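Local coordinates for glucose-binding protein (Thermus thermophilus HB27, PDB 2B3B), which binds glucose between its lobes as the solute-binding protein of what is probably a bacterial sugar uptake system, at residues F273-D278 with N340-S345. Sequence-based numbering, arbitrary orientation.
Sequences FMMLSD and NRIVGS. With GLC (alpha-D-glucopyranose), chain G.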
loop_
_atom_site.group_PDB
_atom_site.type_symbol
_atom_site.label_atom_id
_atom_site.label_comp_id
_atom_site.label_asym_id
_atom_site.label_seq_id
_atom_site.Cartn_x
_atom_site.Cartn_y
_atom_site.Cartn_z
ATOM N N PHE A 273 -11.559 3.173 5.070
ATOM C CA PHE A 273 -10.681 2.192 4.446
ATOM C C PHE A 273 -9.735 3.030 3.602
ATOM O O PHE A 273 -10.137 3.652 2.627
ATOM C CB PHE A 273 -11.557 1.219 3.632
ATOM C CG PHE A 273 -10.835 0.040 3.009
ATOM C CD1 PHE A 273 -11.281 -1.245 3.258
ATOM C CD2 PHE A 273 -9.783 0.214 2.104
ATOM C CE1 PHE A 273 -10.673 -2.346 2.669
ATOM C CE2 PHE A 273 -9.183 -0.896 1.500
ATOM C CZ PHE A 273 -9.636 -2.167 1.779
ATOM N N MET A 274 -8.475 3.096 4.016
ATOM C CA MET A 274 -7.463 3.813 3.266
ATOM C C MET A 274 -6.895 2.841 2.259
ATOM O O MET A 274 -6.172 1.904 2.613
ATOM C CB MET A 274 -6.366 4.375 4.180
ATOM C CG MET A 274 -5.308 5.141 3.408
ATOM S SD MET A 274 -4.008 5.951 4.395
ATOM C CE MET A 274 -4.832 7.428 4.924
ATOM N N MET A 275 -7.228 3.045 0.990
ATOM C CA MET A 275 -6.943 2.004 -0.001
ATOM C C MET A 275 -5.738 2.351 -0.813
ATOM O O MET A 275 -5.308 3.512 -0.852
ATOM C CB MET A 275 -8.144 1.766 -0.946
ATOM C CG MET A 275 -8.588 2.968 -1.753
ATOM S SD MET A 275 -7.686 3.301 -3.271
ATOM C CE MET A 275 -8.071 1.871 -4.284
ATOM N N LEU A 276 -5.236 1.320 -1.476
ATOM C CA LEU A 276 -4.304 1.420 -2.585
ATOM C C LEU A 276 -4.554 0.233 -3.506
ATOM O O LEU A 276 -5.201 -0.714 -3.127
ATOM C CB LEU A 276 -2.839 1.412 -2.103
ATOM C CG LEU A 276 -2.486 0.171 -1.262
ATOM C CD1 LEU A 276 -1.330 -0.558 -1.876
ATOM C CD2 LEU A 276 -2.261 0.470 0.242
ATOM N N SER A 277 -4.001 0.277 -4.701
ATOM C CA SER A 277 -4.222 -0.774 -5.683
ATOM C C SER A 277 -2.974 -0.990 -6.532
ATOM O O SER A 277 -2.421 -0.046 -7.147
ATOM C CB SER A 277 -5.440 -0.422 -6.552
ATOM O OG SER A 277 -5.742 -1.455 -7.461
ATOM N N ASP A 278 -2.522 -2.239 -6.550
ATOM C CA ASP A 278 -1.499 -2.674 -7.488
ATOM C C ASP A 278 -2.136 -2.931 -8.859
ATOM O O ASP A 278 -3.165 -3.601 -8.956
ATOM C CB ASP A 278 -0.832 -3.939 -6.984
ATOM C CG ASP A 278 -0.069 -3.725 -5.675
ATOM O OD1 ASP A 278 0.752 -2.778 -5.612
ATOM O OD2 ASP A 278 -0.289 -4.520 -4.730
ATOM N N ASN A 340 -17.293 0.895 4.095
ATOM C CA ASN A 340 -16.580 2.036 4.682
ATOM C C ASN A 340 -16.516 3.249 3.759
ATOM O O ASN A 340 -16.674 3.136 2.549
ATOM C CB ASN A 340 -15.138 1.636 5.039
ATOM C CG ASN A 340 -15.039 0.730 6.261
ATOM O OD1 ASN A 340 -15.990 0.040 6.632
ATOM N ND2 ASN A 340 -13.861 0.725 6.891
ATOM N N ARG A 341 -16.263 4.415 4.352
ATOM C CA ARG A 341 -15.755 5.558 3.623
ATOM C C ARG A 341 -14.376 5.179 3.069
ATOM O O ARG A 341 -13.575 4.568 3.783
ATOM C CB ARG A 341 -15.620 6.754 4.576
ATOM C CG ARG A 341 -14.949 7.962 3.980
ATOM C CD ARG A 341 -15.820 8.637 2.973
ATOM N NE ARG A 341 -15.170 9.818 2.432
ATOM C CZ ARG A 341 -15.123 11.030 3.007
ATOM N NH1 ARG A 341 -15.705 11.288 4.171
ATOM N NH2 ARG A 341 -14.458 12.001 2.381
ATOM N N ILE A 342 -14.124 5.502 1.804
ATOM C CA ILE A 342 -12.878 5.130 1.144
ATOM C C ILE A 342 -12.051 6.393 0.961
ATOM O O ILE A 342 -12.554 7.407 0.486
ATOM C CB ILE A 342 -13.119 4.455 -0.254
ATOM C CG1 ILE A 342 -14.069 3.250 -0.154
ATOM C CG2 ILE A 342 -11.801 4.058 -0.896
ATOM C CD1 ILE A 342 -13.743 2.258 0.912
ATOM N N VAL A 343 -10.789 6.342 1.374
ATOM C CA VAL A 343 -9.808 7.378 1.017
ATOM C C VAL A 343 -8.585 6.665 0.461
ATOM O O VAL A 343 -8.479 5.463 0.550
ATOM C CB VAL A 343 -9.399 8.283 2.225
ATOM C CG1 VAL A 343 -10.630 8.941 2.865
ATOM C CG2 VAL A 343 -8.623 7.485 3.262
ATOM N N GLY A 344 -7.665 7.409 -0.127
ATOM C CA GLY A 344 -6.481 6.805 -0.701
ATOM C C GLY A 344 -5.228 7.037 0.118
ATOM O O GLY A 344 -5.112 8.011 0.891
ATOM N N SER A 345 -4.269 6.143 -0.086
ATOM C CA SER A 345 -2.965 6.196 0.570
ATOM C C SER A 345 -2.059 7.208 -0.138
ATOM O O SER A 345 -2.121 7.393 -1.369
ATOM C CB SER A 345 -2.333 4.787 0.599
ATOM O OG SER A 345 -0.924 4.803 0.752
HETATM C C1 GLC G . 3.398 -1.712 -1.966
HETATM C C2 GLC G . 2.396 -2.611 -2.772
HETATM C C3 GLC G . 2.128 -4.009 -2.196
HETATM C C4 GLC G . 3.341 -4.532 -1.421
HETATM C C5 GLC G . 3.754 -3.533 -0.323
HETATM C C6 GLC G . 4.994 -3.929 0.495
HETATM O O1 GLC G . 2.991 -0.418 -1.716
HETATM O O2 GLC G . 1.217 -1.936 -3.239
HETATM O O3 GLC G . 1.876 -4.890 -3.280
HETATM O O4 GLC G . 3.035 -5.780 -0.823
HETATM O O5 GLC G . 4.038 -2.234 -0.812
HETATM O O6 GLC G . 6.114 -4.060 -0.328
#
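The carbonyl oxygen of V343 is gripped twice: M275 N donates to it at 2.8 Å, in the carbonyl plane and nearly straight at the hydrogen (169°), and the M274 CA-H makes a second, weaker approach. This belongs to a parallel beta pair, strand 341-344 beside strand 272-280 in the periplasmic-binding-protein fold. The evidence is the alternation: F273 gives its N to R341 O and takes V343 N on its O, the latter from 30° out of the carbonyl plane, while M275 gives to V343 and takes from S345. That last bond, S345 N to M275 O at 2.9 Å, is the most bent of the four. Side chains alternate accordingly. On one face I342 packs on F273 and M275: its CD1 lies obliquely off the F273 ring, 3.6 Å from F273 CB, and its CG2 is pressed against M275 CG at 3.5 Å, tighter than usual. On the other face M274 extends past V343 CG2 and puts SD over S345 CA, and the bend at chi3 (-80°) turns CE back toward V343 CG2. Beyond L276 the longer strand reaches the sugar, where Q64 NE2 also bonds D278 OD1. With D278 replaced by an alanine, glucose O2 and O3 would probably lose two acceptors and Q64 NE2 its partner. Each carboxylate oxygen takes one hydroxyl, GLC O2 to D278 OD1 and GLC O3 to D278 OD2, both at 2.6 Å.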